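Local structure of type II restriction enzyme SfiI (2EZV) at residues His2-Glu7 with Val151-Thr156; Asp11-Val16 with Ala189-Arg194; Gln26-Tyr31 with Gln59-Val64. The protein cleaves DNA as a type II restriction endonuclease, working as a tetramer that recognises the interrupted double-stranded sequence 5'-GGCCN(5)GGCC-3'. All coordinates share one frame; numbering follows the deposited sequence.

How the contacts relate
Contacts 1 and 2 are neighbours, their centres 13 Å apart, and they alternate along the chain: the start of the chain meets strand 151-167 in contact 1, then helix 10-41 meets the turn after strand 176-186 in contact 2. They touch where R190 NH1 comes 2.9 Å from Y5 O. Contact 3 stands about 25 Å from contact 2, centre to centre, further along the same helix 10-41, where it meets helix 49-62. None of the three holds the calcium, which D79, D100 and A101 bind; the side chain of L62 in contact 3 is about 12 Å from a bound calcium ion. The nearest atoms of contacts 1, 2 and 3 are about 17, 16 and 13 Å from the DNA.

Contact 1. Residues His2-Glu7 with Val151-Thr156; sequences HQDYRE and VLPAVT
Residues Q3-R6 run at 63° to strand residues L152-V155, with the CA of D4 facing that of P153 and the CA of Y5 that of V155. Y5 CG sits between the backbone N and the carbonyl carbon (chi1 82°), which lays the ring against V155. V155 CG1 lies over one face, 3.5 Å from the Y5 ring centroid, in a CH-pi contact; R6 CG sits over the opposite face, and P153 CB comes in at the edge, 4.1 Å from Y5 CE2.

Beside this ring, R6 grips D4 side-on in a salt bridge. R6 NE donates to D4 OD1 and R6 NH2 to D4 OD2, both nearly straight, each on the syn lone pair and close to the guanidinium plane. D4 OD1 also takes the backbone N of R6 at 2.9 Å on its anti side, closing an Asx turn, so this oxygen has two donors. The joined charges rest on the proline: R6 NH2 is 3.6 Å from P153 CG, and D4 OD2 is 3.7 Å from that same carbon. One water links the backbones, accepting from Y5 N and donating to Q3 O and P153 O. Q3 CB touches L152 CD1, while Q3 OE1 bonds L265 N of the second subunit.

Strand 151-167 runs between strand 93-104, parallel to it, and antiparallel strand 141-145; the rings of H141 and H188 also meet Y5.

Contact 2. Residues Asp11-Val16 with Ala189-Arg194; sequences DELESV and ARLKQR
L13 lays its CD2 methyl over the root of R190, 3.8 Å from R190 CB, and also reaches L191 CG at 4.2 Å. With CG anti to the backbone N (chi1 177°), the leucine leans off its helix toward the turn. One residue on, E14 presents its aliphatic part: E14 CG packs against both methyls of L191, 3.7 Å from L191 CD1. The polar end of R190 goes elsewhere, its NH1 donating to the carbonyl of L8.

These are the first turns of the long helix 10-41 set against the turn that follows strand 176-186 of the mixed sheet, in an enzyme of the PD-(D/E)XK clan. That turn passes from a 3-10 segment into the short helix 192-195, with L191 at its N-cap position.

Next to this apolar patch, R194 reaches out with its chain extended from CG to NE and gathers two acids three residues apart into a salt-bridge network. R194 NH1 gives E14 OE1 a bond of 2.8 Å in the guanidinium plane, on the anti lone pair. D11 OD1 takes both NH1 (2.8 Å) and NH2 (3.0 Å) of R194 end-on. Sharing one oxygen bends both bonds; the carboxylate is turned 62° from the guanidinium, NH2 lying above the carboxylate plane. A water accepts from D11 N and, weakly, from R194 NH2. The other E14 oxygen, OE2, has Y195 OH and a salt bridge to R233.

Contact 3. Residues Gln26-Tyr31 with Gln59-Val64; sequences QALQQY and QYALEV
Y31 swings its ring out from helix 10-41 opposite its own N (chi1 -169°), and that sends it across helix 49-62. Its CB is 3.8 Å from A61 CB. CG and CD2 follow over the same alanine, and Y31 CD2 comes within 3.6 Å of A61 CB. Further out the ring passes from alanine to tyrosine: Y31 CE1 and CE2 come near Y60 CB, and CZ of Y31 closes to 3.6 Å from that carbon. One face of the ring therefore lies over the backbone of Y60 and A61. At the tip, Y31 OH touches Y60 CB and CD1 and is hydrogen-bonded to E34 on its own helix. A leucine in place of Y31 would probably leave E34 without this hydroxyl partner, and Y60 CB and the outer part of that backbone with less cover.

Helices 10-41 and 49-62, consecutive in the chain, pack through an alanine-alanine contact, and the close approach rests on these small residues: the CA atoms of A27 and A61 are only 5.4 Å apart. A27 CB presses on the carbonyl, 3.3 Å from A61 O. A water beside them donates to both A27 O and A61 O, joining a carbonyl of each helix.

On the other flank the leucines mesh. L28 CD2 sits 3.7 Å from A61 CB, so the alanine methyl touches both this leucine and the Y31 ring. L62 CD2 reaches back to L28 CG and to A27 CB, 4.0 Å from the latter. L62 also packs on I24 and on Y80, the residue after the calcium ligand D79. The far end of Y60 is used between subunits: its OH bonds F74 O of the third subunit.

Contact 1. Residues His2-Glu7 with Val151-Thr156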
loop_
_atom_site.group_PDB
_atom_site.type_symbol
_atom_site.label_atom_id
_atom_site.label_comp_id
_atom_site.label_asym_id
_atom_site.label_seq_id
_atom_site.Cartn_x
_atom_site.Cartn_y
_atom_site.Cartn_z
ATOM N N HIS D 2 -25.530 5.637 9.556
ATOM C CA HIS D 2 -25.672 6.591 8.458
ATOM C C HIS D 2 -24.514 6.600 7.463
ATOM O O HIS D 2 -23.413 6.128 7.760
ATOM C CB HIS D 2 -25.807 8.003 9.025
ATOM C CG HIS D 2 -26.901 8.149 10.032
ATOM N ND1 HIS D 2 -28.236 8.132 9.687
ATOM C CD2 HIS D 2 -26.857 8.312 11.375
ATOM C CE1 HIS D 2 -28.968 8.280 10.776
ATOM N NE2 HIS D 2 -28.156 8.391 11.813
ATOM N N GLN D 3 -24.786 7.140 6.278
ATOM C CA GLN D 3 -23.771 7.293 5.241
ATOM C C GLN D 3 -23.616 8.798 5.009
ATOM O O GLN D 3 -22.535 9.281 4.679
ATOM C CB GLN D 3 -24.192 6.626 3.928
ATOM C CG GLN D 3 -24.102 5.104 3.900
ATOM C CD GLN D 3 -24.160 4.562 2.476
ATOM O OE1 GLN D 3 -25.098 4.847 1.731
ATOM N NE2 GLN D 3 -23.147 3.783 2.091
ATOM N N ASP D 4 -24.713 9.528 5.190
ATOM C CA ASP D 4 -24.740 10.978 5.012
ATOM C C ASP D 4 -24.441 11.622 6.365
ATOM O O ASP D 4 -25.239 11.536 7.293
ATOM C CB ASP D 4 -26.128 11.412 4.535
ATOM C CG ASP D 4 -26.154 12.832 4.007
ATOM O OD1 ASP D 4 -25.619 13.737 4.679
ATOM O OD2 ASP D 4 -26.721 13.040 2.917
ATOM N N TYR D 5 -23.296 12.276 6.476
ATOM C CA TYR D 5 -22.918 12.896 7.732
ATOM C C TYR D 5 -23.940 13.919 8.243
ATOM O O TYR D 5 -24.032 14.155 9.444
ATOM C CB TYR D 5 -21.552 13.549 7.591
ATOM C CG TYR D 5 -21.586 14.917 6.963
ATOM C CD1 TYR D 5 -21.572 16.065 7.757
ATOM C CD2 TYR D 5 -21.648 15.070 5.578
ATOM C CE1 TYR D 5 -21.614 17.328 7.192
ATOM C CE2 TYR D 5 -21.697 16.335 4.998
ATOM C CZ TYR D 5 -21.679 17.456 5.816
ATOM O OH TYR D 5 -21.737 18.706 5.267
ATOM N N ARG D 6 -24.706 14.527 7.342
ATOM C CA ARG D 6 -25.701 15.510 7.763
ATOM C C ARG D 6 -26.776 14.873 8.644
ATOM O O ARG D 6 -27.388 15.547 9.465
ATOM C CB ARG D 6 -26.326 16.191 6.539
ATOM C CG ARG D 6 -25.357 17.132 5.818
ATOM C CD ARG D 6 -25.829 17.526 4.428
ATOM N NE ARG D 6 -26.088 16.364 3.588
ATOM C CZ ARG D 6 -26.347 16.425 2.286
ATOM N NH1 ARG D 6 -26.377 17.600 1.665
ATOM N NH2 ARG D 6 -26.588 15.311 1.603
ATOM N N GLU D 7 -26.996 13.573 8.488
ATOM C CA GLU D 7 -27.985 12.893 9.301
ATOM C C GLU D 7 -27.408 12.561 10.673
ATOM O O GLU D 7 -28.105 12.013 11.527
ATOM C CB GLU D 7 -28.433 11.603 8.639
ATOM C CG GLU D 7 -28.873 11.750 7.223
ATOM C CD GLU D 7 -29.416 10.455 6.688
ATOM O OE1 GLU D 7 -28.929 9.388 7.132
ATOM O OE2 GLU D 7 -30.319 10.503 5.827
ATOM N N VAL D 151 -25.540 11.499 -5.752
ATOM C CA VAL D 151 -24.347 11.871 -5.024
ATOM C C VAL D 151 -24.387 11.515 -3.545
ATOM O O VAL D 151 -25.451 11.437 -2.932
ATOM C CB VAL D 151 -24.077 13.378 -5.184
ATOM C CG1 VAL D 151 -23.793 13.683 -6.634
ATOM C CG2 VAL D 151 -25.285 14.184 -4.706
ATOM N N LEU D 152 -23.201 11.292 -2.990
ATOM C CA LEU D 152 -23.016 10.955 -1.584
ATOM C C LEU D 152 -21.951 11.903 -1.047
ATOM O O LEU D 152 -20.814 11.874 -1.489
ATOM C CB LEU D 152 -22.528 9.513 -1.457
ATOM C CG LEU D 152 -22.134 9.042 -0.059
ATOM C CD1 LEU D 152 -23.365 9.010 0.832
ATOM C CD2 LEU D 152 -21.506 7.661 -0.148
ATOM N N PRO D 153 -22.304 12.752 -0.079
ATOM C CA PRO D 153 -21.325 13.693 0.472
ATOM C C PRO D 153 -20.231 13.072 1.341
ATOM O O PRO D 153 -20.516 12.296 2.257
ATOM C CB PRO D 153 -22.197 14.665 1.258
ATOM C CG PRO D 153 -23.289 13.765 1.773
ATOM C CD PRO D 153 -23.617 12.900 0.577
ATOM N N ALA D 154 -18.978 13.412 1.042
ATOM C CA ALA D 154 -17.848 12.917 1.819
ATOM C C ALA D 154 -17.461 14.045 2.768
ATOM O O ALA D 154 -16.942 15.085 2.344
ATOM C CB ALA D 154 -16.676 12.564 0.904
ATOM N N VAL D 155 -17.726 13.840 4.051
ATOM C CA VAL D 155 -17.432 14.846 5.058
ATOM C C VAL D 155 -15.996 15.327 5.096
ATOM O O VAL D 155 -15.049 14.546 4.979
ATOM C CB VAL D 155 -17.744 14.351 6.468
ATOM C CG1 VAL D 155 -18.312 15.505 7.296
ATOM C CG2 VAL D 155 -18.683 13.167 6.403
ATOM N N THR D 156 -15.860 16.625 5.307
ATOM C CA THR D 156 -14.576 17.292 5.399
ATOM C C THR D 156 -14.168 17.347 6.863
ATOM O O THR D 156 -14.959 17.749 7.712
ATOM C CB THR D 156 -14.692 18.741 4.828
ATOM O OG1 THR D 156 -14.157 18.770 3.500
ATOM C CG2 THR D 156 -13.969 19.749 5.702
HETATM O O HOH W 1 -21.451 11.556 4.739
#

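Contact 2. Residues Asp11-Val16 with Ala189-Arg194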
loop_
_atom_site.group_PDB
_atom_site.type_symbol
_atom_site.label_atom_id
_atom_site.label_comp_id
_atom_site.label_asym_id
_atom_site.label_seq_id
_atom_site.Cartn_x
_atom_site.Cartn_y
_atom_site.Cartn_z
ATOM N N ASP D 11 -23.265 15.803 18.238
ATOM C CA ASP D 11 -22.390 15.027 19.109
ATOM C C ASP D 11 -21.651 13.926 18.362
ATOM O O ASP D 11 -20.440 13.753 18.530
ATOM C CB ASP D 11 -23.184 14.413 20.264
ATOM C CG ASP D 11 -23.346 15.366 21.420
ATOM O OD1 ASP D 11 -22.776 16.477 21.355
ATOM O OD2 ASP D 11 -24.035 15.004 22.397
ATOM N N GLU D 12 -22.384 13.189 17.536
ATOM C CA GLU D 12 -21.796 12.101 16.767
ATOM C C GLU D 12 -20.773 12.650 15.786
ATOM O O GLU D 12 -19.739 12.024 15.546
ATOM C CB GLU D 12 -22.897 11.328 16.037
ATOM C CG GLU D 12 -23.993 10.859 16.986
ATOM C CD GLU D 12 -25.205 10.288 16.278
ATOM O OE1 GLU D 12 -25.594 10.810 15.209
ATOM O OE2 GLU D 12 -25.782 9.323 16.807
ATOM N N LEU D 13 -21.059 13.827 15.232
ATOM C CA LEU D 13 -20.145 14.471 14.294
ATOM C C LEU D 13 -18.822 14.796 14.982
ATOM O O LEU D 13 -17.756 14.532 14.439
ATOM C CB LEU D 13 -20.761 15.754 13.731
ATOM C CG LEU D 13 -19.855 16.546 12.786
ATOM C CD1 LEU D 13 -19.369 15.628 11.679
ATOM C CD2 LEU D 13 -20.602 17.734 12.203
ATOM N N GLU D 14 -18.886 15.363 16.180
ATOM C CA GLU D 14 -17.658 15.698 16.910
ATOM C C GLU D 14 -16.899 14.409 17.212
ATOM O O GLU D 14 -15.668 14.370 17.207
ATOM C CB GLU D 14 -17.978 16.410 18.233
ATOM C CG GLU D 14 -18.714 17.739 18.093
ATOM C CD GLU D 14 -18.376 18.699 19.215
ATOM O OE1 GLU D 14 -19.302 19.306 19.798
ATOM O OE2 GLU D 14 -17.170 18.855 19.512
ATOM N N SER D 15 -17.658 13.355 17.476
ATOM C CA SER D 15 -17.092 12.061 17.785
ATOM C C SER D 15 -16.216 11.536 16.653
ATOM O O SER D 15 -15.144 10.982 16.905
ATOM C CB SER D 15 -18.218 11.065 18.084
ATOM O OG SER D 15 -17.695 9.792 18.393
ATOM N N VAL D 16 -16.658 11.705 15.410
ATOM C CA VAL D 16 -15.855 11.219 14.297
ATOM C C VAL D 16 -14.621 12.086 14.115
ATOM O O VAL D 16 -13.596 11.616 13.611
ATOM C CB VAL D 16 -16.632 11.184 12.947
ATOM C CG1 VAL D 16 -18.117 11.108 13.195
ATOM C CG2 VAL D 16 -16.257 12.357 12.097
ATOM N N ALA D 189 -18.066 23.000 9.927
ATOM C CA ALA D 189 -18.994 24.114 9.799
ATOM C C ALA D 189 -20.295 23.882 10.579
ATOM O O ALA D 189 -20.776 24.781 11.264
ATOM C CB ALA D 189 -19.303 24.354 8.320
ATOM N N ARG D 190 -20.855 22.679 10.477
ATOM C CA ARG D 190 -22.103 22.342 11.166
ATOM C C ARG D 190 -22.081 22.635 12.659
ATOM O O ARG D 190 -23.139 22.697 13.294
ATOM C CB ARG D 190 -22.444 20.862 11.000
ATOM C CG ARG D 190 -23.131 20.479 9.706
ATOM C CD ARG D 190 -23.597 19.031 9.815
ATOM N NE ARG D 190 -24.601 18.894 10.860
ATOM C CZ ARG D 190 -24.996 17.741 11.387
ATOM N NH1 ARG D 190 -24.467 16.597 10.976
ATOM N NH2 ARG D 190 -25.932 17.730 12.326
ATOM N N LEU D 191 -20.880 22.805 13.209
ATOM C CA LEU D 191 -20.698 23.050 14.632
ATOM C C LEU D 191 -20.497 24.518 15.007
ATOM O O LEU D 191 -20.093 24.824 16.131
ATOM C CB LEU D 191 -19.503 22.232 15.134
ATOM C CG LEU D 191 -19.644 20.717 14.966
ATOM C CD1 LEU D 191 -18.303 20.032 15.180
ATOM C CD2 LEU D 191 -20.684 20.206 15.948
ATOM N N LYS D 192 -20.786 25.425 14.079
ATOM C CA LYS D 192 -20.610 26.849 14.343
ATOM C C LYS D 192 -21.339 27.341 15.592
ATOM O O LYS D 192 -20.732 27.976 16.450
ATOM C CB LYS D 192 -21.045 27.684 13.131
ATOM C CG LYS D 192 -20.905 29.172 13.372
ATOM C CD LYS D 192 -20.968 29.973 12.087
ATOM C CE LYS D 192 -20.887 31.459 12.397
ATOM N NZ LYS D 192 -19.752 31.785 13.317
ATOM N N GLN D 193 -22.632 27.047 15.695
ATOM C CA GLN D 193 -23.417 27.482 16.847
ATOM C C GLN D 193 -22.756 27.092 18.175
ATOM O O GLN D 193 -22.839 27.834 19.159
ATOM C CB GLN D 193 -24.829 26.901 16.766
ATOM N N ARG D 194 -22.096 25.934 18.195
ATOM C CA ARG D 194 -21.426 25.452 19.399
ATOM C C ARG D 194 -20.083 26.117 19.708
ATOM O O ARG D 194 -19.772 26.359 20.870
ATOM C CB ARG D 194 -21.195 23.935 19.320
ATOM C CG ARG D 194 -22.432 23.078 19.491
ATOM C CD ARG D 194 -22.047 21.607 19.639
ATOM N NE ARG D 194 -23.211 20.762 19.875
ATOM C CZ ARG D 194 -23.164 19.445 20.040
ATOM N NH1 ARG D 194 -22.003 18.807 19.993
ATOM N NH2 ARG D 194 -24.280 18.768 20.253
HETATM O O HOH W 2 -25.622 16.400 19.674
#

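Contact 3. Residues Gln26-Tyr31 with Gln59-Val64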
loop_
_atom_site.group_PDB
_atom_site.type_symbol
_atom_site.label_atom_id
_atom_site.label_comp_id
_atom_site.label_asym_id
_atom_site.label_seq_id
_atom_site.Cartn_x
_atom_site.Cartn_y
_atom_site.Cartn_z
ATOM N N GLN D 26 -1.517 8.992 17.117
ATOM C CA GLN D 26 -0.724 7.768 17.248
ATOM C C GLN D 26 0.344 7.755 16.176
ATOM O O GLN D 26 1.485 7.376 16.424
ATOM C CB GLN D 26 -1.570 6.511 17.041
ATOM C CG GLN D 26 -2.301 6.035 18.262
ATOM C CD GLN D 26 -1.400 5.482 19.347
ATOM O OE1 GLN D 26 -1.695 5.639 20.514
ATOM N NE2 GLN D 26 -0.319 4.823 18.968
ATOM N N ALA D 27 -0.051 8.142 14.970
ATOM C CA ALA D 27 0.859 8.169 13.836
ATOM C C ALA D 27 2.026 9.091 14.149
ATOM O O ALA D 27 3.184 8.694 14.059
ATOM C CB ALA D 27 0.125 8.641 12.590
ATOM N N LEU D 28 1.717 10.318 14.542
ATOM C CA LEU D 28 2.764 11.275 14.863
ATOM C C LEU D 28 3.593 10.762 16.040
ATOM O O LEU D 28 4.818 10.855 16.030
ATOM C CB LEU D 28 2.137 12.633 15.171
ATOM C CG LEU D 28 1.513 13.270 13.923
ATOM C CD1 LEU D 28 0.526 14.367 14.311
ATOM C CD2 LEU D 28 2.631 13.805 13.022
ATOM N N GLN D 29 2.927 10.197 17.042
ATOM C CA GLN D 29 3.638 9.680 18.200
ATOM C C GLN D 29 4.662 8.626 17.798
ATOM O O GLN D 29 5.849 8.746 18.110
ATOM C CB GLN D 29 2.667 9.064 19.206
ATOM C CG GLN D 29 3.381 8.323 20.336
ATOM C CD GLN D 29 4.271 9.236 21.174
ATOM O OE1 GLN D 29 5.271 8.793 21.743
ATOM N NE2 GLN D 29 3.901 10.513 21.266
ATOM N N GLN D 30 4.191 7.595 17.107
ATOM C CA GLN D 30 5.049 6.504 16.681
ATOM C C GLN D 30 6.102 6.936 15.663
ATOM O O GLN D 30 7.102 6.246 15.455
ATOM C CB GLN D 30 4.175 5.356 16.148
ATOM C CG GLN D 30 3.235 4.819 17.239
ATOM C CD GLN D 30 2.452 3.575 16.855
ATOM O OE1 GLN D 30 1.776 2.986 17.692
ATOM N NE2 GLN D 30 2.536 3.175 15.595
ATOM N N TYR D 31 5.890 8.090 15.042
ATOM C CA TYR D 31 6.836 8.615 14.064
ATOM C C TYR D 31 7.691 9.740 14.656
ATOM O O TYR D 31 8.543 10.293 13.966
ATOM C CB TYR D 31 6.080 9.160 12.854
ATOM C CG TYR D 31 6.969 9.474 11.671
ATOM C CD1 TYR D 31 7.576 8.448 10.940
ATOM C CD2 TYR D 31 7.217 10.796 11.284
ATOM C CE1 TYR D 31 8.409 8.727 9.857
ATOM C CE2 TYR D 31 8.055 11.082 10.197
ATOM C CZ TYR D 31 8.645 10.044 9.494
ATOM O OH TYR D 31 9.483 10.313 8.433
ATOM N N GLN D 59 3.326 14.063 6.320
ATOM C CA GLN D 59 2.930 13.093 5.321
ATOM C C GLN D 59 3.423 11.682 5.636
ATOM O O GLN D 59 2.641 10.735 5.605
ATOM C CB GLN D 59 3.433 13.496 3.933
ATOM C CG GLN D 59 3.236 12.381 2.914
ATOM C CD GLN D 59 3.667 12.748 1.510
ATOM O OE1 GLN D 59 3.862 11.874 0.671
ATOM N NE2 GLN D 59 3.805 14.038 1.244
ATOM N N TYR D 60 4.714 11.546 5.926
ATOM C CA TYR D 60 5.294 10.236 6.221
ATOM C C TYR D 60 4.668 9.623 7.456
ATOM O O TYR D 60 4.474 8.410 7.531
ATOM C CB TYR D 60 6.808 10.342 6.416
ATOM C CG TYR D 60 7.564 10.712 5.161
ATOM C CD1 TYR D 60 8.734 11.471 5.229
ATOM C CD2 TYR D 60 7.128 10.291 3.906
ATOM C CE1 TYR D 60 9.450 11.801 4.082
ATOM C CE2 TYR D 60 7.837 10.611 2.753
ATOM C CZ TYR D 60 8.997 11.366 2.848
ATOM O OH TYR D 60 9.707 11.686 1.712
ATOM N N ALA D 61 4.357 10.472 8.427
ATOM C CA ALA D 61 3.742 10.017 9.656
ATOM C C ALA D 61 2.325 9.507 9.424
ATOM O O ALA D 61 1.963 8.435 9.914
ATOM C CB ALA D 61 3.721 11.158 10.686
ATOM N N LEU D 62 1.538 10.258 8.653
ATOM C CA LEU D 62 0.136 9.921 8.410
ATOM C C LEU D 62 -0.242 8.962 7.284
ATOM O O LEU D 62 -1.200 8.200 7.435
ATOM C CB LEU D 62 -0.690 11.203 8.220
ATOM C CG LEU D 62 -0.533 12.419 9.144
ATOM C CD1 LEU D 62 -1.873 13.143 9.215
ATOM C CD2 LEU D 62 -0.090 12.019 10.528
ATOM N N GLU D 63 0.472 9.000 6.161
ATOM C CA GLU D 63 0.126 8.142 5.026
ATOM C C GLU D 63 0.153 6.669 5.387
ATOM O O GLU D 63 -0.471 5.827 4.720
ATOM C CB GLU D 63 1.063 8.400 3.835
ATOM C CG GLU D 63 2.540 8.074 4.064
ATOM C CD GLU D 63 3.418 8.469 2.872
ATOM O OE1 GLU D 63 2.948 9.231 1.994
ATOM O OE2 GLU D 63 4.584 8.032 2.815
ATOM N N VAL D 64 0.844 6.385 6.483
ATOM C CA VAL D 64 1.033 5.032 6.968
ATOM C C VAL D 64 -0.141 4.557 7.843
ATOM O O VAL D 64 -0.300 3.365 8.101
ATOM C CB VAL D 64 2.410 4.997 7.721
ATOM C CG1 VAL D 64 2.238 4.626 9.168
ATOM C CG2 VAL D 64 3.387 4.091 6.986
HETATM O O HOH W 3 3.315 7.132 11.798
#